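Local coordinates for protein interpain A (Prevotella intermedia, PDB 3BB7) that probably cleaves peptide bonds as a cysteine peptidase of the C10 family, held here as an inactive proenzyme fragment whose predicted nucleophile has been replaced, at residues S80-E85 with I240-L245; M98-L103 with D168-N173; A120-L125 with A183-H188. The protein carries 1 engineered substitution. All blocks are in the same frame, centred on the assembly; numbering follows the deposited sequence.

Interaction 1 of 3, residues S80-E85 with I240-L245; sequences SKYAAE and IVFSEL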
loop_
_atom_site.group_PDB
_atom_site.type_symbol
_atom_site.label_atom_id
_atom_site.label_comp_id
_atom_site.label_asym_id
_atom_site.label_seq_id
_atom_site.Cartn_x
_atom_site.Cartn_y
_atom_site.Cartn_z
ATOM N N SER A 80 -1.549 -25.760 -8.997
ATOM C CA SER A 80 -1.720 -26.981 -8.204
ATOM C C SER A 80 -1.596 -26.704 -6.708
ATOM O O SER A 80 -1.959 -27.551 -5.892
ATOM C CB SER A 80 -0.715 -28.068 -8.636
ATOM O OG SER A 80 0.579 -27.830 -8.098
ATOM N N LYS A 81 -1.076 -25.522 -6.358
ATOM C CA LYS A 81 -0.850 -25.103 -4.963
ATOM C C LYS A 81 -1.756 -23.948 -4.500
ATOM O O LYS A 81 -2.030 -23.818 -3.290
ATOM C CB LYS A 81 0.615 -24.658 -4.767
ATOM C CG LYS A 81 1.702 -25.760 -4.824
ATOM C CD LYS A 81 3.077 -25.237 -4.259
ATOM C CE LYS A 81 3.938 -24.521 -5.332
ATOM N NZ LYS A 81 4.992 -23.535 -4.822
ATOM N N TYR A 82 -2.178 -23.099 -5.435
ATOM C CA TYR A 82 -2.906 -21.843 -5.117
ATOM C C TYR A 82 -4.028 -21.617 -6.092
ATOM O O TYR A 82 -4.084 -22.290 -7.129
ATOM C CB TYR A 82 -1.972 -20.644 -5.295
ATOM C CG TYR A 82 -0.601 -20.819 -4.721
ATOM C CD1 TYR A 82 -0.415 -20.880 -3.357
ATOM C CD2 TYR A 82 0.507 -20.908 -5.547
ATOM C CE1 TYR A 82 0.879 -21.035 -2.818
ATOM C CE2 TYR A 82 1.769 -21.048 -5.043
ATOM C CZ TYR A 82 1.955 -21.122 -3.688
ATOM O OH TYR A 82 3.257 -21.265 -3.246
ATOM N N ALA A 83 -4.876 -20.621 -5.818
ATOM C CA ALA A 83 -5.792 -20.165 -6.841
ATOM C C ALA A 83 -5.044 -19.800 -8.104
ATOM O O ALA A 83 -3.930 -19.234 -8.077
ATOM C CB ALA A 83 -6.612 -18.976 -6.331
ATOM N N ALA A 84 -5.654 -20.095 -9.244
ATOM C CA ALA A 84 -5.011 -19.741 -10.504
ATOM C C ALA A 84 -4.733 -18.237 -10.611
ATOM O O ALA A 84 -3.716 -17.830 -11.170
ATOM C CB ALA A 84 -5.832 -20.201 -11.678
ATOM N N GLU A 85 -5.670 -17.439 -10.093
ATOM C CA GLU A 85 -5.585 -15.975 -10.100
ATOM C C GLU A 85 -6.545 -15.526 -9.005
ATOM O O GLU A 85 -7.456 -16.277 -8.629
ATOM C CB GLU A 85 -6.003 -15.421 -11.463
ATOM C CG GLU A 85 -7.374 -15.932 -11.908
ATOM C CD GLU A 85 -7.760 -15.532 -13.302
ATOM O OE1 GLU A 85 -7.090 -14.648 -13.877
ATOM O OE2 GLU A 85 -8.753 -16.103 -13.820
ATOM N N ILE A 240 4.226 -16.778 -0.097
ATOM C CA ILE A 240 3.423 -16.169 0.960
ATOM C C ILE A 240 2.339 -15.298 0.331
ATOM O O ILE A 240 1.168 -15.368 0.723
ATOM C CB ILE A 240 4.290 -15.331 1.937
ATOM C CG1 ILE A 240 5.221 -16.268 2.708
ATOM C CG2 ILE A 240 3.402 -14.537 2.878
ATOM C CD1 ILE A 240 6.285 -15.536 3.492
ATOM N N VAL A 241 2.722 -14.445 -0.620
ATOM C CA VAL A 241 1.738 -13.606 -1.306
ATOM C C VAL A 241 0.624 -14.445 -1.950
ATOM O O VAL A 241 -0.584 -14.189 -1.712
ATOM C CB VAL A 241 2.401 -12.699 -2.350
ATOM C CG1 VAL A 241 1.325 -11.915 -3.139
ATOM C CG2 VAL A 241 3.386 -11.713 -1.643
ATOM N N PHE A 242 0.989 -15.458 -2.733
ATOM C CA PHE A 242 -0.052 -16.277 -3.389
ATOM C C PHE A 242 -0.940 -17.014 -2.408
ATOM O O PHE A 242 -2.155 -17.095 -2.601
ATOM C CB PHE A 242 0.543 -17.261 -4.387
ATOM C CG PHE A 242 1.390 -16.629 -5.461
ATOM C CD1 PHE A 242 1.027 -15.415 -6.070
ATOM C CD2 PHE A 242 2.554 -17.282 -5.874
ATOM C CE1 PHE A 242 1.836 -14.861 -7.089
ATOM C CE2 PHE A 242 3.365 -16.758 -6.883
ATOM C CZ PHE A 242 3.009 -15.547 -7.500
ATOM N N SER A 243 -0.339 -17.569 -1.361
ATOM C CA SER A 243 -1.103 -18.300 -0.366
ATOM C C SER A 243 -2.089 -17.381 0.377
ATOM O O SER A 243 -3.277 -17.757 0.607
ATOM C CB SER A 243 -0.195 -19.107 0.561
ATOM O OG SER A 243 0.593 -18.270 1.373
ATOM N N GLU A 244 -1.634 -16.183 0.747
ATOM C CA GLU A 244 -2.507 -15.303 1.496
ATOM C C GLU A 244 -3.653 -14.814 0.606
ATOM O O GLU A 244 -4.799 -14.766 1.022
ATOM C CB GLU A 244 -1.730 -14.119 2.052
ATOM C CG GLU A 244 -0.840 -14.493 3.194
ATOM C CD GLU A 244 -1.570 -14.764 4.471
ATOM O OE1 GLU A 244 -2.778 -14.453 4.598
ATOM O OE2 GLU A 244 -0.901 -15.282 5.386
ATOM N N LEU A 245 -3.348 -14.453 -0.633
ATOM C CA LEU A 245 -4.426 -13.960 -1.504
ATOM C C LEU A 245 -5.404 -15.057 -1.904
ATOM O O LEU A 245 -6.610 -14.792 -2.045
ATOM C CB LEU A 245 -3.856 -13.187 -2.718
ATOM C CG LEU A 245 -3.561 -11.677 -2.438
ATOM C CD1 LEU A 245 -4.842 -10.866 -2.122
ATOM C CD2 LEU A 245 -2.563 -11.478 -1.336
#
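The irregular loop 80-85 passes beside helix 240-245 with the CA atoms of Tyr-82 and Ser-243 6.2 Å apart. Tyr-82 is the loop's one substantial point of contact with this helical segment: its CB points toward the helix, and its ring lies against the start of the Phe-242 side chain. Phe-242 CB stands 3.7 Å from the centroid of the Tyr-82 ring and only 9° off the ring normal, a CH-pi contact nearly centred on the face. On the opposite face, Lys-81 CB is centred in the same way, so the phenol ring is sandwiched between a methylene of its own loop and one of the helix. With CG anti to its carbonyl carbon (chi1 -56°), Phe-242 sends its ring away from the loop. Of that ring CD2 stays nearest, 3.9 Å from Tyr-82 CE2. The two rings meet obliquely, planes at 55° and centroids 5.6 Å apart. Beside them, Ser-243 offers its CB, 4.0 Å from Tyr-82 CE1, while its OG turns back to the helix, where the carbonyl oxygens of Asp-239 and Ile-240 are both within reach of its hydroxyl. Helix 234-246 packs through Val-241, Glu-244 and Leu-245 on strands 251-255, 267-274 and 312-315 of the large antiparallel sheet. The next residue of the loop, Ala-83, is tied in by its backbone: its N bonds to Thr-246 OG1 and its O to Tyr-274 OH, and the ring of Tyr-274 also meets that of Phe-242. No hydrogen bond joins the two segments themselves, so the long loop between helices 49-68 and 116-128 rests on this helix segment through dispersion and CH-pi contact, with Phe-242 buried and Tyr-82 still partly open to solvent.

Interaction 2 of 3, residues M98-L103 with D168-N173; sequences MPYNKL and DNYSGN. Unlike the reference sequence in segment 168-173: Asn-169 (reference Asp).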
loop_
_atom_site.group_PDB
_atom_site.type_symbol
_atom_site.label_atom_id
_atom_site.label_comp_id
_atom_site.label_asym_id
_atom_site.label_seq_id
_atom_site.Cartn_x
_atom_site.Cartn_y
_atom_site.Cartn_z
ATOM N N MET A 98 -8.060 15.265 2.345
ATOM C CA MET A 98 -9.472 15.350 2.745
ATOM C C MET A 98 -10.354 14.363 1.980
ATOM O O MET A 98 -10.153 14.168 0.788
ATOM C CB MET A 98 -9.997 16.790 2.634
ATOM C CG MET A 98 -9.415 17.676 3.719
ATOM S SD MET A 98 -10.049 17.316 5.386
ATOM C CE MET A 98 -11.784 17.770 5.191
ATOM N N PRO A 99 -11.330 13.749 2.655
ATOM C CA PRO A 99 -11.689 13.891 4.063
ATOM C C PRO A 99 -10.998 12.899 5.002
ATOM O O PRO A 99 -11.276 12.899 6.216
ATOM C CB PRO A 99 -13.187 13.592 4.057
ATOM C CG PRO A 99 -13.307 12.534 2.954
ATOM C CD PRO A 99 -12.272 12.871 1.930
ATOM N N TYR A 100 -10.116 12.059 4.457
ATOM C CA TYR A 100 -9.447 11.023 5.245
ATOM C C TYR A 100 -8.737 11.588 6.453
ATOM O O TYR A 100 -8.685 10.921 7.497
ATOM C CB TYR A 100 -8.454 10.282 4.354
ATOM C CG TYR A 100 -9.101 9.835 3.040
ATOM C CD1 TYR A 100 -8.800 10.471 1.821
ATOM C CD2 TYR A 100 -10.065 8.803 3.024
ATOM C CE1 TYR A 100 -9.438 10.070 0.613
ATOM C CE2 TYR A 100 -10.666 8.401 1.830
ATOM C CZ TYR A 100 -10.370 9.051 0.647
ATOM O OH TYR A 100 -10.998 8.579 -0.484
ATOM N N ASN A 101 -8.171 12.797 6.288
ATOM C CA ASN A 101 -7.402 13.438 7.361
ATOM C C ASN A 101 -8.191 14.471 8.159
ATOM O O ASN A 101 -7.582 15.269 8.891
ATOM C CB ASN A 101 -6.129 14.093 6.788
ATOM C CG ASN A 101 -6.441 15.299 5.881
ATOM O OD1 ASN A 101 -7.584 15.473 5.463
ATOM N ND2 ASN A 101 -5.419 16.139 5.595
ATOM N N LYS A 102 -9.517 14.476 8.035
ATOM C CA LYS A 102 -10.385 15.513 8.656
ATOM C C LYS A 102 -10.148 15.692 10.142
ATOM O O LYS A 102 -10.276 16.808 10.676
ATOM C CB LYS A 102 -11.883 15.149 8.413
ATOM C CG LYS A 102 -12.952 16.096 8.947
ATOM C CD LYS A 102 -14.329 15.689 8.408
ATOM C CE LYS A 102 -15.398 16.312 9.255
ATOM N NZ LYS A 102 -16.747 16.048 8.700
ATOM N N LEU A 103 -9.854 14.596 10.837
ATOM C CA LEU A 103 -9.743 14.672 12.289
ATOM C C LEU A 103 -8.335 15.009 12.803
ATOM O O LEU A 103 -8.132 15.108 14.024
ATOM C CB LEU A 103 -10.238 13.377 12.930
ATOM C CG LEU A 103 -11.700 13.070 12.641
ATOM C CD1 LEU A 103 -12.117 11.732 13.225
ATOM C CD2 LEU A 103 -12.631 14.176 13.159
ATOM N N ASP A 168 -16.800 3.889 -1.013
ATOM C CA ASP A 168 -15.682 3.393 -1.811
ATOM C C ASP A 168 -14.805 4.562 -2.268
ATOM O O ASP A 168 -13.595 4.461 -2.240
ATOM C CB ASP A 168 -16.175 2.621 -3.028
ATOM C CG ASP A 168 -16.580 1.214 -2.691
ATOM O OD1 ASP A 168 -16.211 0.705 -1.593
ATOM O OD2 ASP A 168 -17.267 0.615 -3.553
ATOM N N ASN A 169 -15.435 5.668 -2.674
ATOM C CA ASN A 169 -14.768 6.758 -3.400
ATOM C C ASN A 169 -15.181 8.069 -2.715
ATOM O O ASN A 169 -16.358 8.339 -2.595
ATOM C CB ASN A 169 -15.307 6.720 -4.851
ATOM C CG ASN A 169 -14.649 7.728 -5.784
ATOM O OD1 ASN A 169 -13.850 8.591 -5.374
ATOM N ND2 ASN A 169 -14.996 7.622 -7.081
ATOM N N TYR A 170 -14.221 8.876 -2.294
ATOM C CA TYR A 170 -14.498 10.170 -1.687
ATOM C C TYR A 170 -13.988 11.323 -2.565
ATOM O O TYR A 170 -13.849 12.435 -2.081
ATOM C CB TYR A 170 -13.836 10.283 -0.308
ATOM C CG TYR A 170 -14.518 9.472 0.783
ATOM C CD1 TYR A 170 -14.128 8.142 1.039
ATOM C CD2 TYR A 170 -15.526 10.035 1.567
ATOM C CE1 TYR A 170 -14.733 7.384 2.043
ATOM C CE2 TYR A 170 -16.153 9.279 2.588
ATOM C CZ TYR A 170 -15.742 7.953 2.821
ATOM O OH TYR A 170 -16.354 7.204 3.801
ATOM N N SER A 171 -13.726 11.060 -3.846
ATOM C CA SER A 171 -13.206 12.109 -4.731
ATOM C C SER A 171 -14.282 13.005 -5.304
ATOM O O SER A 171 -13.964 13.980 -6.019
ATOM C CB SER A 171 -12.416 11.489 -5.884
ATOM O OG SER A 171 -13.279 10.733 -6.710
ATOM N N GLY A 172 -15.546 12.679 -5.064
ATOM C CA GLY A 172 -16.620 13.559 -5.488
ATOM C C GLY A 172 -17.489 13.849 -4.292
ATOM O O GLY A 172 -17.036 14.452 -3.296
ATOM N N ASN A 173 -18.721 13.369 -4.357
ATOM C CA ASN A 173 -19.718 13.696 -3.357
ATOM C C ASN A 173 -19.664 12.735 -2.178
ATOM O O ASN A 173 -19.335 11.554 -2.352
ATOM C CB ASN A 173 -21.106 13.713 -3.992
ATOM C CG ASN A 173 -21.250 14.835 -5.013
ATOM O OD1 ASN A 173 -20.389 15.729 -5.104
ATOM N ND2 ASN A 173 -22.314 14.784 -5.805
#
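Tyr-100 and Tyr-170 both carry CG anti to the carbonyl carbon, with chi1 at -50° and -74°, and these settings run the first phenol out to meet the root of the second. Tyr-100 leads with its tip: OH lies 3.3 Å from Tyr-170 CB, arriving at the edge of the Tyr-170 ring and near its plane. Its flank follows, CE2 sitting 3.6 Å from Tyr-170 CD1. The pair meets obliquely, ring planes turned 80° and centroids 5.4 Å apart. Pro-99 fills in on the CD2 side of Tyr-170. Its ring CG is 3.6 Å from Tyr-170 CD2, its CD is 3.8 Å from Tyr-170 CB, and the same CD lies over one face of the Tyr-100 ring, toward the rim. The peptide bond before Pro-99 is cis, and Pro-99 to Lys-102 forms a type I beta turn closed by Lys-102 N to Pro-99 O. On the other segment, an Asx turn shapes the chain around Tyr-170: Asn-169 OD1 accepts from Ser-171 N at 2.9 Å, with the donor above the carbonyl plane, and also from Ser-171 OG at 2.6 Å. Two loops of the peptidase part, one before the helix that starts at the predicted nucleophile position and one before helix 176-192, meet here, segments 98-103 and 168-173 touching through apolar and aromatic packing without a hydrogen bond. Asp-168 is hydrogen-bonded to Thr-91 and Thr-93, earlier in the loop that holds 98-103. Trp-94 meets the rings of both tyrosines, and Tyr-174 meets Tyr-170 edge-to-face. The hydroxyl of the buried Tyr-170 bonds to Glu-178 O and Lys-167 N. Tyr-100 also touches Met-186, and its side chain is about 11 Å from that of the engineered Ala-116.

Interaction 3 of 3, residues A120-L125 with A183-H188; sequences ATAQVL and ATLMLH. Unlike the reference sequence in segment 120-125: Val-124 (reference Ala).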
loop_
_atom_site.group_PDB
_atom_site.type_symbol
_atom_site.label_atom_id
_atom_site.label_comp_id
_atom_site.label_asym_id
_atom_site.label_seq_id
_atom_site.Cartn_x
_atom_site.Cartn_y
_atom_site.Cartn_z
ATOM N N ALA A 120 -3.321 2.312 3.877
ATOM C CA ALA A 120 -3.322 0.899 3.497
ATOM C C ALA A 120 -4.045 0.054 4.567
ATOM O O ALA A 120 -4.915 -0.748 4.238
ATOM C CB ALA A 120 -1.881 0.411 3.311
ATOM N N THR A 121 -3.728 0.268 5.850
ATOM C CA THR A 121 -4.371 -0.488 6.925
ATOM C C THR A 121 -5.877 -0.237 6.942
ATOM O O THR A 121 -6.665 -1.177 7.047
ATOM C CB THR A 121 -3.727 -0.091 8.265
ATOM O OG1 THR A 121 -2.321 -0.384 8.208
ATOM C CG2 THR A 121 -4.336 -0.876 9.408
ATOM N N ALA A 122 -6.299 1.019 6.797
ATOM C CA ALA A 122 -7.743 1.315 6.823
ATOM C C ALA A 122 -8.464 0.576 5.683
ATOM O O ALA A 122 -9.567 0.050 5.882
ATOM C CB ALA A 122 -7.955 2.831 6.758
ATOM N N GLN A 123 -7.845 0.527 4.503
ATOM C CA GLN A 123 -8.521 -0.142 3.382
ATOM C C GLN A 123 -8.627 -1.649 3.631
ATOM O O GLN A 123 -9.637 -2.271 3.282
ATOM C CB GLN A 123 -7.851 0.148 2.056
ATOM C CG GLN A 123 -7.976 1.609 1.631
ATOM C CD GLN A 123 -7.534 1.851 0.197
ATOM O OE1 GLN A 123 -8.366 2.004 -0.713
ATOM N NE2 GLN A 123 -6.224 1.890 -0.015
ATOM N N VAL A 124 -7.597 -2.259 4.221
ATOM C CA VAL A 124 -7.714 -3.672 4.563
ATOM C C VAL A 124 -8.766 -3.911 5.654
ATOM O O VAL A 124 -9.573 -4.823 5.522
ATOM C CB VAL A 124 -6.334 -4.247 4.952
ATOM C CG1 VAL A 124 -6.474 -5.735 5.448
ATOM C CG2 VAL A 124 -5.416 -4.197 3.735
ATOM N N LEU A 125 -8.786 -3.109 6.717
ATOM C CA LEU A 125 -9.823 -3.289 7.760
ATOM C C LEU A 125 -11.224 -3.109 7.193
ATOM O O LEU A 125 -12.148 -3.879 7.508
ATOM C CB LEU A 125 -9.602 -2.300 8.902
ATOM C CG LEU A 125 -8.677 -2.835 10.023
ATOM C CD1 LEU A 125 -7.396 -3.527 9.505
ATOM C CD2 LEU A 125 -8.371 -1.787 11.086
ATOM N N ALA A 183 -12.659 9.056 8.370
ATOM C CA ALA A 183 -11.640 9.846 9.062
ATOM C C ALA A 183 -11.302 9.247 10.422
ATOM O O ALA A 183 -10.159 9.304 10.835
ATOM C CB ALA A 183 -12.107 11.273 9.230
ATOM N N THR A 184 -12.312 8.718 11.130
ATOM C CA THR A 184 -12.087 8.066 12.417
ATOM C C THR A 184 -11.188 6.849 12.224
ATOM O O THR A 184 -10.221 6.682 12.966
ATOM C CB THR A 184 -13.432 7.656 13.028
ATOM O OG1 THR A 184 -14.209 8.843 13.281
ATOM C CG2 THR A 184 -13.217 6.879 14.312
ATOM N N LEU A 185 -11.512 6.007 11.236
ATOM C CA LEU A 185 -10.722 4.818 10.955
ATOM C C LEU A 185 -9.266 5.175 10.588
ATOM O O LEU A 185 -8.318 4.567 11.098
ATOM C CB LEU A 185 -11.398 3.994 9.849
ATOM C CG LEU A 185 -10.674 2.709 9.425
ATOM C CD1 LEU A 185 -10.591 1.705 10.623
ATOM C CD2 LEU A 185 -11.361 2.059 8.249
ATOM N N MET A 186 -9.087 6.192 9.738
ATOM C CA MET A 186 -7.741 6.647 9.339
ATOM C C MET A 186 -6.935 7.111 10.544
ATOM O O MET A 186 -5.786 6.726 10.700
ATOM C CB MET A 186 -7.857 7.817 8.365
ATOM C CG MET A 186 -8.334 7.433 6.989
ATOM S SD MET A 186 -7.023 6.619 6.051
ATOM C CE MET A 186 -7.908 6.225 4.545
ATOM N N LEU A 187 -7.567 7.922 11.410
ATOM C CA LEU A 187 -6.879 8.440 12.586
ATOM C C LEU A 187 -6.481 7.270 13.490
ATOM O O LEU A 187 -5.349 7.171 13.942
ATOM C CB LEU A 187 -7.798 9.401 13.324
ATOM C CG LEU A 187 -7.495 9.659 14.800
ATOM C CD1 LEU A 187 -6.315 10.514 14.823
ATOM C CD2 LEU A 187 -8.676 10.333 15.473
ATOM N N HIS A 188 -7.404 6.341 13.702
ATOM C CA HIS A 188 -7.121 5.226 14.604
ATOM C C HIS A 188 -6.026 4.326 14.053
ATOM O O HIS A 188 -5.144 3.886 14.812
ATOM C CB HIS A 188 -8.399 4.462 14.876
ATOM C CG HIS A 188 -9.326 5.185 15.794
ATOM N ND1 HIS A 188 -10.178 4.517 16.647
ATOM C CD2 HIS A 188 -9.500 6.513 16.034
ATOM C CE1 HIS A 188 -10.874 5.405 17.346
ATOM N NE2 HIS A 188 -10.463 6.619 17.014
#
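Leu-185 reaches from its helix toward Ala-122: Leu-185 CB points at the other segment but is still 4.8 Å from Ala-122 CB. Chi1 of 179° extends the chain straight on from the backbone N, and contact begins at CG, 3.8 Å from Ala-122 CB. From there the branches part. CD2 keeps to Ala-122, touching its CB and lying 3.6 Å from its carbonyl O, so this methyl packs against the helix backbone as well as the side chain. CD1 lies further along, 4.2 Å from Leu-125 CD2, three residues on from Ala-122, where the two leucines pass at a slant. The segment axes come within 9.0 Å, and the nearest CA atoms, those of Ala-122 and Met-186, are 5.9 Å apart. The N-to-C directions differ by 123°, so the helices cross steeply. Helix 116-128 begins at Ala-116, the engineered residue at the predicted nucleophile site, and is consistent with the central helix of papain-like peptidases, which carries the nucleophile at its N-terminal end; helix 176-192 packs across it. Met-186 reaches Ala-122 although its CB points away: the chain is bent at chi2 (-75°), and SD comes to 4.0 Å from Ala-122 CB, with CE nearly as close to the same methyl. Ala-122 CB is therefore met by the leucine branch and the thioether together. Cys-189, one turn beyond Leu-185, also touches Ala-122 and Leu-125. On the far side of helix 120-125, Gln-123 points away from the interface and bonds to Thr-92 OG1, Trp-94 N and Asn-283 OD1. Thr-121 and Leu-125 both pack on Leu-215 of helix 208-218.

In the fold
Interactions 2 and 3 are buried neighbours, their centres 12 Å apart. Interaction 2 packs on helix 176-192, which supplies one partner of interaction 3: loop 98-103 lies directly on segment 183-188, with Tyr-100 O 3.3 Å from Met-186 CB. Interaction 1 is partly exposed and lies on the other side of the chain's centre from interaction 2, about 33 Å away between centres; along the sequence both others are nested inside the loop it closes. None of the three has a hydrogen bond between its segments. Their packing differs with place: one tyrosine face on a sheet-packed helix in interaction 1, proline and tyrosines between loops in interaction 2, and aliphatic side chains with a thioether between helices in interaction 3.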